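Local coordinates for dihydropyrimidinase (Brevibacillus agri, PDB 3SFW), which probably catalyses the reversible, zinc-dependent hydrolytic ring opening of dihydropyrimidines such as dihydrouracil, at residues L170-A184 against L227-H239. Numbering follows the deposited sequence.
With ZN (zinc ion), chain D.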
ATOM      1  N   LEU A 170     -26.704   3.844  -1.155  1.00 11.45           N
ATOM      2  CA  LEU A 170     -25.939   2.596  -1.473  1.00 10.91           C
ATOM      3  C   LEU A 170     -26.651   1.342  -0.951  1.00 12.16           C
ATOM      4  O   LEU A 170     -26.751   0.331  -1.668  1.00 13.28           O
ATOM      5  CB  LEU A 170     -24.519   2.653  -0.885  1.00 10.46           C
ATOM      6  CG  LEU A 170     -23.546   3.579  -1.652  1.00 10.85           C
ATOM      7  CD1 LEU A 170     -22.397   4.018  -0.670  1.00 10.29           C
ATOM      8  CD2 LEU A 170     -22.985   2.839  -2.907  1.00 11.46           C
ATOM      9  N   ILE A 171     -27.225   1.455   0.246  1.00 11.03           N
ATOM     10  CA  ILE A 171     -27.967   0.330   0.832  1.00 13.23           C
ATOM     11  C   ILE A 171     -29.185   0.011  -0.002  1.00 12.83           C
ATOM     12  O   ILE A 171     -29.455  -1.145  -0.330  1.00 14.10           O
ATOM     13  CB  ILE A 171     -28.364   0.614   2.283  1.00 15.45           C
ATOM     14  CG1 ILE A 171     -27.082   0.590   3.139  1.00 18.22           C
ATOM     15  CG2 ILE A 171     -29.311  -0.464   2.819  1.00 15.62           C
ATOM     16  CD1 ILE A 171     -27.270   1.029   4.483  1.00 21.84           C
ATOM     17  N   ARG A 172     -29.923   1.044  -0.343  1.00 13.30           N
ATOM     18  CA  ARG A 172     -31.131   0.868  -1.154  1.00 13.18           C
ATOM     19  C   ARG A 172     -30.777   0.364  -2.544  1.00 13.61           C
ATOM     20  O   ARG A 172     -31.498  -0.449  -3.120  1.00 13.03           O
ATOM     21  CB  ARG A 172     -31.878   2.192  -1.223  1.00 11.52           C
ATOM     22  CG  ARG A 172     -33.209   2.086  -2.017  1.00 13.65           C
ATOM     23  CD  ARG A 172     -34.157   1.027  -1.381  1.00 16.75           C
ATOM     24  NE  ARG A 172     -35.558   1.257  -1.791  1.00 18.83           N
ATOM     25  CZ  ARG A 172     -36.505   0.308  -1.893  1.00 18.45           C
ATOM     26  NH1 ARG A 172     -37.720   0.648  -2.332  1.00 17.16           N
ATOM     27  NH2 ARG A 172     -36.255  -0.964  -1.585  1.00 16.53           N
ATOM     28  N   ALA A 173     -29.732   0.931  -3.144  1.00 11.96           N
ATOM     29  CA  ALA A 173     -29.267   0.465  -4.452  1.00 10.98           C
ATOM     30  C   ALA A 173     -28.889  -1.017  -4.449  1.00 12.29           C
ATOM     31  O   ALA A 173     -29.154  -1.719  -5.430  1.00 13.40           O
ATOM     32  CB  ALA A 173     -28.056   1.341  -4.956  1.00  9.63           C
ATOM     33  N   LYS A 174     -28.210  -1.478  -3.406  1.00 13.07           N
ATOM     34  CA  LYS A 174     -27.893  -2.897  -3.334  1.00 11.48           C
ATOM     35  C   LYS A 174     -29.183  -3.722  -3.318  1.00 13.80           C
ATOM     36  O   LYS A 174     -29.284  -4.740  -4.005  1.00 15.58           O
ATOM     37  CB  LYS A 174     -27.070  -3.241  -2.107  1.00 16.31           C
ATOM     38  CG  LYS A 174     -26.679  -4.739  -2.160  1.00 19.83           C
ATOM     39  CD  LYS A 174     -26.495  -5.347  -0.804  1.00 27.99           C
ATOM     40  CE  LYS A 174     -26.107  -6.866  -0.921  1.00 29.72           C
ATOM     41  NZ  LYS A 174     -25.043  -7.108  -1.957  1.00 27.03           N
ATOM     42  N   GLU A 175     -30.176  -3.248  -2.568  1.00 14.83           N
ATOM     43  CA  GLU A 175     -31.454  -3.993  -2.482  1.00 15.58           C
ATOM     44  C   GLU A 175     -32.109  -4.085  -3.872  1.00 16.05           C
ATOM     45  O   GLU A 175     -32.753  -5.085  -4.174  1.00 14.11           O
ATOM     46  CB  GLU A 175     -32.449  -3.262  -1.569  1.00 19.01           C
ATOM     47  CG  GLU A 175     -32.124  -3.227  -0.096  1.00 26.23           C
ATOM     48  CD  GLU A 175     -33.153  -2.406   0.703  1.00 33.07           C
ATOM     49  OE1 GLU A 175     -32.839  -2.038   1.863  1.00 37.53           O
ATOM     50  OE2 GLU A 175     -34.235  -2.062   0.149  1.00 28.56           O
ATOM     51  N   LEU A 176     -32.026  -3.008  -4.665  1.00 11.77           N
ATOM     52  CA  LEU A 176     -32.822  -2.881  -5.890  1.00 10.05           C
ATOM     53  C   LEU A 176     -32.049  -3.271  -7.130  1.00 11.90           C
ATOM     54  O   LEU A 176     -32.655  -3.521  -8.185  1.00 14.68           O
ATOM     55  CB  LEU A 176     -33.329  -1.431  -6.075  1.00 12.13           C
ATOM     56  CG  LEU A 176     -34.339  -0.957  -4.997  1.00 12.74           C
ATOM     57  CD1 LEU A 176     -34.601   0.547  -5.228  1.00 12.77           C
ATOM     58  CD2 LEU A 176     -35.658  -1.725  -5.123  1.00 14.75           C
ATOM     59  N   GLY A 177     -30.738  -3.467  -6.982  1.00 12.24           N
ATOM     60  CA  GLY A 177     -29.904  -3.748  -8.129  1.00 13.83           C
ATOM     61  C   GLY A 177     -29.531  -2.496  -8.939  1.00 13.77           C
ATOM     62  O   GLY A 177     -29.517  -2.530 -10.173  1.00 14.80           O
ATOM     63  N   ALA A 178     -29.267  -1.387  -8.244  1.00 10.85           N
ATOM     64  CA  ALA A 178     -28.781  -0.198  -8.935  1.00 12.45           C
ATOM     65  C   ALA A 178     -27.299  -0.024  -8.697  1.00 10.56           C
ATOM     66  O   ALA A 178     -26.788  -0.365  -7.625  1.00 12.04           O
ATOM     67  CB  ALA A 178     -29.541   1.081  -8.457  1.00 13.41           C
ATOM     68  N   LEU A 179     -26.664   0.667  -9.640  1.00 10.63           N
ATOM     69  CA  LEU A 179     -25.248   1.081  -9.498  1.00  8.65           C
ATOM     70  C   LEU A 179     -25.268   2.540  -8.987  1.00 10.52           C
ATOM     71  O   LEU A 179     -26.090   3.341  -9.461  1.00 12.28           O
ATOM     72  CB  LEU A 179     -24.615   1.066 -10.906  1.00  8.90           C
ATOM     73  CG  LEU A 179     -23.140   1.512 -11.004  1.00  7.77           C
ATOM     74  CD1 LEU A 179     -22.264   0.599 -10.189  1.00 10.64           C
ATOM     75  CD2 LEU A 179     -22.783   1.463 -12.470  1.00 10.78           C
ATOM     76  N   VAL A 180     -24.457   2.841  -7.972  1.00  8.39           N
ATOM     77  CA  VAL A 180     -24.364   4.220  -7.442  1.00  9.43           C
ATOM     78  C   VAL A 180     -23.113   4.851  -8.069  1.00  9.10           C
ATOM     79  O   VAL A 180     -22.026   4.315  -7.943  1.00 10.36           O
ATOM     80  CB  VAL A 180     -24.273   4.246  -5.910  1.00 10.97           C
ATOM     81  CG1 VAL A 180     -24.078   5.705  -5.421  1.00  8.83           C
ATOM     82  CG2 VAL A 180     -25.595   3.712  -5.302  1.00 12.08           C
ATOM     83  N   GLN A 181     -23.318   6.012  -8.700  1.00  8.41           N
ATOM     84  CA  GLN A 181     -22.257   6.834  -9.255  1.00  9.72           C
ATOM     85  C   GLN A 181     -21.936   7.935  -8.258  1.00 10.50           C
ATOM     86  O   GLN A 181     -22.859   8.511  -7.686  1.00 10.07           O
ATOM     87  CB  GLN A 181     -22.757   7.488 -10.499  1.00  9.49           C
ATOM     88  CG  GLN A 181     -22.973   6.508 -11.651  1.00 10.44           C
ATOM     89  CD  GLN A 181     -23.820   7.138 -12.715  1.00 11.57           C
ATOM     90  OE1 GLN A 181     -23.346   7.429 -13.844  1.00 15.12           O
ATOM     91  NE2 GLN A 181     -25.027   7.388 -12.384  1.00  7.83           N
ATOM     92  N   VAL A 182     -20.655   8.271  -8.092  1.00  9.56           N
ATOM     93  CA  VAL A 182     -20.337   9.481  -7.343  1.00 10.70           C
ATOM     94  C   VAL A 182     -19.510  10.465  -8.145  1.00 11.92           C
ATOM     95  O   VAL A 182     -18.532  10.079  -8.747  1.00 11.09           O
ATOM     96  CB  VAL A 182     -19.596   9.130  -6.032  1.00 12.83           C
ATOM     97  CG1 VAL A 182     -18.892  10.288  -5.492  1.00 26.53           C
ATOM     98  CG2 VAL A 182     -20.576   8.530  -5.012  1.00 12.59           C
ATOM     99  N   HIS A 183     -19.790  11.760  -7.944  1.00 10.32           N
ATOM    100  CA  HIS A 183     -18.835  12.845  -8.208  1.00  9.21           C
ATOM    101  C   HIS A 183     -18.049  13.025  -6.904  1.00 10.13           C
ATOM    102  O   HIS A 183     -18.598  13.541  -5.915  1.00 12.39           O
ATOM    103  CB  HIS A 183     -19.581  14.182  -8.554  1.00  9.61           C
ATOM    104  CG  HIS A 183     -18.652  15.358  -8.706  1.00 10.75           C
ATOM    105  ND1 HIS A 183     -18.496  16.056  -9.892  1.00 11.86           N
ATOM    106  CD2 HIS A 183     -17.791  15.922  -7.815  1.00 12.22           C
ATOM    107  CE1 HIS A 183     -17.607  17.023  -9.706  1.00 14.49           C
ATOM    108  NE2 HIS A 183     -17.150  16.950  -8.466  1.00 10.26           N
ATOM    109  N   ALA A 184     -16.783  12.584  -6.894  1.00  8.21           N
ATOM    110  CA  ALA A 184     -16.051  12.457  -5.615  1.00  5.92           C
ATOM    111  C   ALA A 184     -15.025  13.590  -5.478  1.00 10.51           C
ATOM    112  O   ALA A 184     -13.832  13.403  -5.763  1.00 12.52           O
ATOM    113  CB  ALA A 184     -15.338  11.061  -5.515  1.00 11.70           C
ATOM    114  N   LEU A 227     -17.922   3.511   2.249  1.00 11.97           N
ATOM    115  CA  LEU A 227     -19.360   3.400   2.493  1.00 10.68           C
ATOM    116  C   LEU A 227     -19.935   2.316   1.588  1.00 11.24           C
ATOM    117  O   LEU A 227     -20.809   1.557   2.001  1.00 11.53           O
ATOM    118  CB  LEU A 227     -20.037   4.756   2.174  1.00 10.77           C
ATOM    119  CG  LEU A 227     -20.256   5.678   3.393  1.00 13.95           C
ATOM    120  CD1 LEU A 227     -18.961   5.880   4.198  1.00 14.72           C
ATOM    121  CD2 LEU A 227     -20.812   6.999   2.906  1.00 14.63           C
ATOM    122  N   THR A 228     -19.396   2.184   0.382  1.00  9.88           N
ATOM    123  CA  THR A 228     -19.792   1.085  -0.505  1.00  8.36           C
ATOM    124  C   THR A 228     -19.457  -0.289   0.105  1.00 11.89           C
ATOM    125  O   THR A 228     -20.296  -1.163   0.098  1.00 12.60           O
ATOM    126  CB  THR A 228     -19.141   1.189  -1.924  1.00 10.63           C
ATOM    127  OG1 THR A 228     -19.573   2.411  -2.525  1.00  9.64           O
ATOM    128  CG2 THR A 228     -19.567   0.033  -2.801  1.00 11.14           C
ATOM    129  N   ALA A 229     -18.233  -0.477   0.619  1.00 10.59           N
ATOM    130  CA  ALA A 229     -17.895  -1.725   1.284  1.00 13.97           C
ATOM    131  C   ALA A 229     -18.812  -2.010   2.496  1.00 15.62           C
ATOM    132  O   ALA A 229     -19.255  -3.129   2.664  1.00 16.48           O
ATOM    133  CB  ALA A 229     -16.402  -1.683   1.750  1.00 13.74           C
ATOM    134  N   LEU A 230     -19.078  -0.985   3.306  1.00 14.64           N
ATOM    135  CA  LEU A 230     -19.976  -1.068   4.522  1.00 13.59           C
ATOM    136  C   LEU A 230     -21.433  -1.404   4.143  1.00 16.08           C
ATOM    137  O   LEU A 230     -22.147  -2.073   4.903  1.00 18.73           O
ATOM    138  CB  LEU A 230     -19.949   0.275   5.253  1.00 13.65           C
ATOM    139  CG  LEU A 230     -18.647   0.498   6.077  1.00 13.88           C
ATOM    140  CD1 LEU A 230     -18.454   1.986   6.416  1.00 16.88           C
ATOM    141  CD2 LEU A 230     -18.728  -0.313   7.339  1.00 17.73           C
ATOM    142  N   ALA A 231     -21.818  -1.052   2.917  1.00 13.93           N
ATOM    143  CA  ALA A 231     -23.124  -1.424   2.385  1.00 15.79           C
ATOM    144  C   ALA A 231     -23.127  -2.717   1.565  1.00 15.91           C
ATOM    145  O   ALA A 231     -24.196  -3.121   1.050  1.00 17.32           O
ATOM    146  CB  ALA A 231     -23.705  -0.257   1.529  1.00 14.57           C
ATOM    147  N   ASP A 232     -21.938  -3.257   1.278  1.00 14.02           N
ATOM    148  CA  ASP A 232     -21.785  -4.360   0.324  1.00 15.81           C
ATOM    149  C   ASP A 232     -22.393  -4.060  -1.067  1.00 16.10           C
ATOM    150  O   ASP A 232     -23.043  -4.919  -1.689  1.00 15.43           O
ATOM    151  CB  ASP A 232     -22.406  -5.640   0.898  1.00 18.39           C
ATOM    152  CG  ASP A 232     -22.023  -6.873   0.109  1.00 25.14           C
ATOM    153  OD1 ASP A 232     -20.977  -6.858  -0.552  1.00 24.64           O
ATOM    154  OD2 ASP A 232     -22.759  -7.882   0.168  1.00 27.18           O
ATOM    155  N   ALA A 233     -22.220  -2.832  -1.518  1.00 13.34           N
ATOM    156  CA  ALA A 233     -22.965  -2.342  -2.689  1.00 13.38           C
ATOM    157  C   ALA A 233     -22.030  -2.267  -3.903  1.00 12.98           C
ATOM    158  O   ALA A 233     -20.980  -2.932  -3.937  1.00 14.33           O
ATOM    159  CB  ALA A 233     -23.568  -0.971  -2.367  1.00 15.30           C
ATOM    160  N   GLN A 234     -22.434  -1.533  -4.942  1.00 11.03           N
ATOM    161  CA  GLN A 234     -21.543  -1.396  -6.113  1.00 11.17           C
ATOM    162  C   GLN A 234     -21.430   0.080  -6.487  1.00 11.20           C
ATOM    163  O   GLN A 234     -22.422   0.804  -6.446  1.00 11.48           O
ATOM    164  CB  GLN A 234     -22.044  -2.216  -7.311  1.00 12.65           C
ATOM    165  CG  GLN A 234     -23.590  -2.081  -7.590  1.00 10.99           C
ATOM    166  CD  GLN A 234     -24.396  -3.223  -6.912  1.00 13.10           C
ATOM    167  OE1 GLN A 234     -23.842  -4.248  -6.509  1.00 13.72           O
ATOM    168  NE2 GLN A 234     -25.701  -3.014  -6.744  1.00 14.42           N
ATOM    169  N   LEU A 235     -20.203   0.535  -6.791  1.00  8.38           N
ATOM    170  CA  LEU A 235     -19.908   1.961  -6.885  1.00  8.53           C
ATOM    171  C   LEU A 235     -19.249   2.217  -8.216  1.00  8.74           C
ATOM    172  O   LEU A 235     -18.415   1.420  -8.660  1.00  9.36           O
ATOM    173  CB  LEU A 235     -18.904   2.373  -5.773  1.00 10.02           C
ATOM    174  CG  LEU A 235     -18.497   3.872  -5.793  1.00  9.51           C
ATOM    175  CD1 LEU A 235     -19.714   4.722  -5.248  1.00  9.86           C
ATOM    176  CD2 LEU A 235     -17.308   4.068  -4.846  1.00 10.45           C
ATOM    177  N   TYR A 236     -19.611   3.330  -8.844  1.00  9.02           N
ATOM    178  CA  TYR A 236     -18.963   3.775 -10.075  1.00 10.19           C
ATOM    179  C   TYR A 236     -18.497   5.216  -9.879  1.00 10.16           C
ATOM    180  O   TYR A 236     -19.275   6.092  -9.648  1.00 10.56           O
ATOM    181  CB  TYR A 236     -19.961   3.657 -11.225  1.00  9.29           C
ATOM    182  CG  TYR A 236     -19.463   4.107 -12.584  1.00  8.16           C
ATOM    183  CD1 TYR A 236     -19.440   5.469 -12.926  1.00  9.37           C
ATOM    184  CD2 TYR A 236     -19.216   3.159 -13.596  1.00  7.41           C
ATOM    185  CE1 TYR A 236     -19.115   5.886 -14.240  1.00  9.82           C
ATOM    186  CE2 TYR A 236     -18.855   3.545 -14.888  1.00  9.67           C
ATOM    187  CZ  TYR A 236     -18.795   4.899 -15.202  1.00  8.96           C
ATOM    188  OH  TYR A 236     -18.610   5.282 -16.516  1.00 10.27           O
ATOM    189  N   VAL A 237     -17.194   5.413  -9.858  1.00  7.13           N
ATOM    190  CA  VAL A 237     -16.631   6.727  -9.618  1.00  9.10           C
ATOM    191  C   VAL A 237     -16.501   7.442 -10.958  1.00  9.99           C
ATOM    192  O   VAL A 237     -15.708   7.020 -11.820  1.00  9.81           O
ATOM    193  CB  VAL A 237     -15.227   6.638  -8.953  1.00 10.05           C
ATOM    194  CG1 VAL A 237     -14.735   8.089  -8.579  1.00  8.97           C
ATOM    195  CG2 VAL A 237     -15.266   5.716  -7.694  1.00 10.56           C
ATOM    196  N   VAL A 238     -17.230   8.553 -11.151  1.00  8.71           N
ATOM    197  CA  VAL A 238     -17.200   9.214 -12.473  1.00 10.55           C
ATOM    198  C   VAL A 238     -15.951  10.124 -12.511  1.00  8.82           C
ATOM    199  O   VAL A 238     -15.373  10.430 -11.467  1.00 10.83           O
ATOM    200  CB  VAL A 238     -18.459  10.105 -12.764  1.00  9.10           C
ATOM    201  CG1 VAL A 238     -19.766   9.281 -12.610  1.00  9.23           C
ATOM    202  CG2 VAL A 238     -18.511  11.317 -11.804  1.00  9.06           C
ATOM    203  N   HIS A 239     -15.527  10.461 -13.726  1.00  9.04           N
ATOM    204  CA  HIS A 239     -14.370  11.345 -13.956  1.00 10.53           C
ATOM    205  C   HIS A 239     -13.278  11.225 -12.890  1.00 12.49           C
ATOM    206  O   HIS A 239     -12.953  12.209 -12.236  1.00 10.13           O
ATOM    207  CB  HIS A 239     -14.779  12.847 -14.193  1.00  9.99           C
ATOM    208  CG  HIS A 239     -15.726  13.439 -13.167  1.00  9.29           C
ATOM    209  ND1 HIS A 239     -15.517  13.352 -11.800  1.00 10.37           N
ATOM    210  CD2 HIS A 239     -16.809  14.248 -13.335  1.00  9.68           C
ATOM    211  CE1 HIS A 239     -16.477  14.030 -11.169  1.00 10.06           C
ATOM    212  NE2 HIS A 239     -17.255  14.593 -12.085  1.00  9.98           N
TER
HETATM  213 ZN    ZN D 501     -19.122  15.730 -11.976  1.00 15.91          ZN
HETATM  214  O   HOH W   1     -27.509  -5.189  -6.162  1.00 16.68           O
HETATM  215  O   HOH W   2     -24.947   0.118  -5.403  1.00 18.02           O
HETATM  216  O   HOH W   3     -15.100  11.648  -9.038  1.00 12.31           O
HETATM  217  O   HOH W   4     -20.637  17.189 -12.033  1.00 15.51           O
HETATM  218  O   HOH W   5     -18.213  17.662 -12.646  1.00 18.53           O
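Two adjacent parallel strands of the amidohydrolase TIM barrel, 180-182 and 234-237, carry zinc ligands H183 and H239 at their C-terminal ends. H183 ND1 and H239 NE2 each bind the zinc ion at 2.2 Å; carboxylated K150 joins this site and bridges to the second zinc. The H239 edge meets the H183 face, H239 CE1 lying 3.1 Å above the H183 ring plane, offset toward its rim, with ring planes 85° apart, while H183 NE2 is hydrogen-bonded to E185 OE1. Four backbone bonds zip the strands together, from V180 N to Q234 O through V238 N to V182 O. At the opposite end Q234 bends back at chi2 (-95°) and sends NE2 to A178 O at 3.0 Å, nearly straight (173°) but above the carbonyl plane. A water links the same NE2 to K174 O, and an alanine here would probably leave A178 O without its amide donor and this water without one of its mates. From helix 163-176, L170 CD2 reaches to 3.9 Å from A233 CB, and I171 CG1 packs on A231 CB. D232 closes helix 214-230 in a Schellman motif; K174, bent at chi4, brings NZ to D232 O at 3.0 Å and, more weakly, to D232 OD2 in a salt bridge.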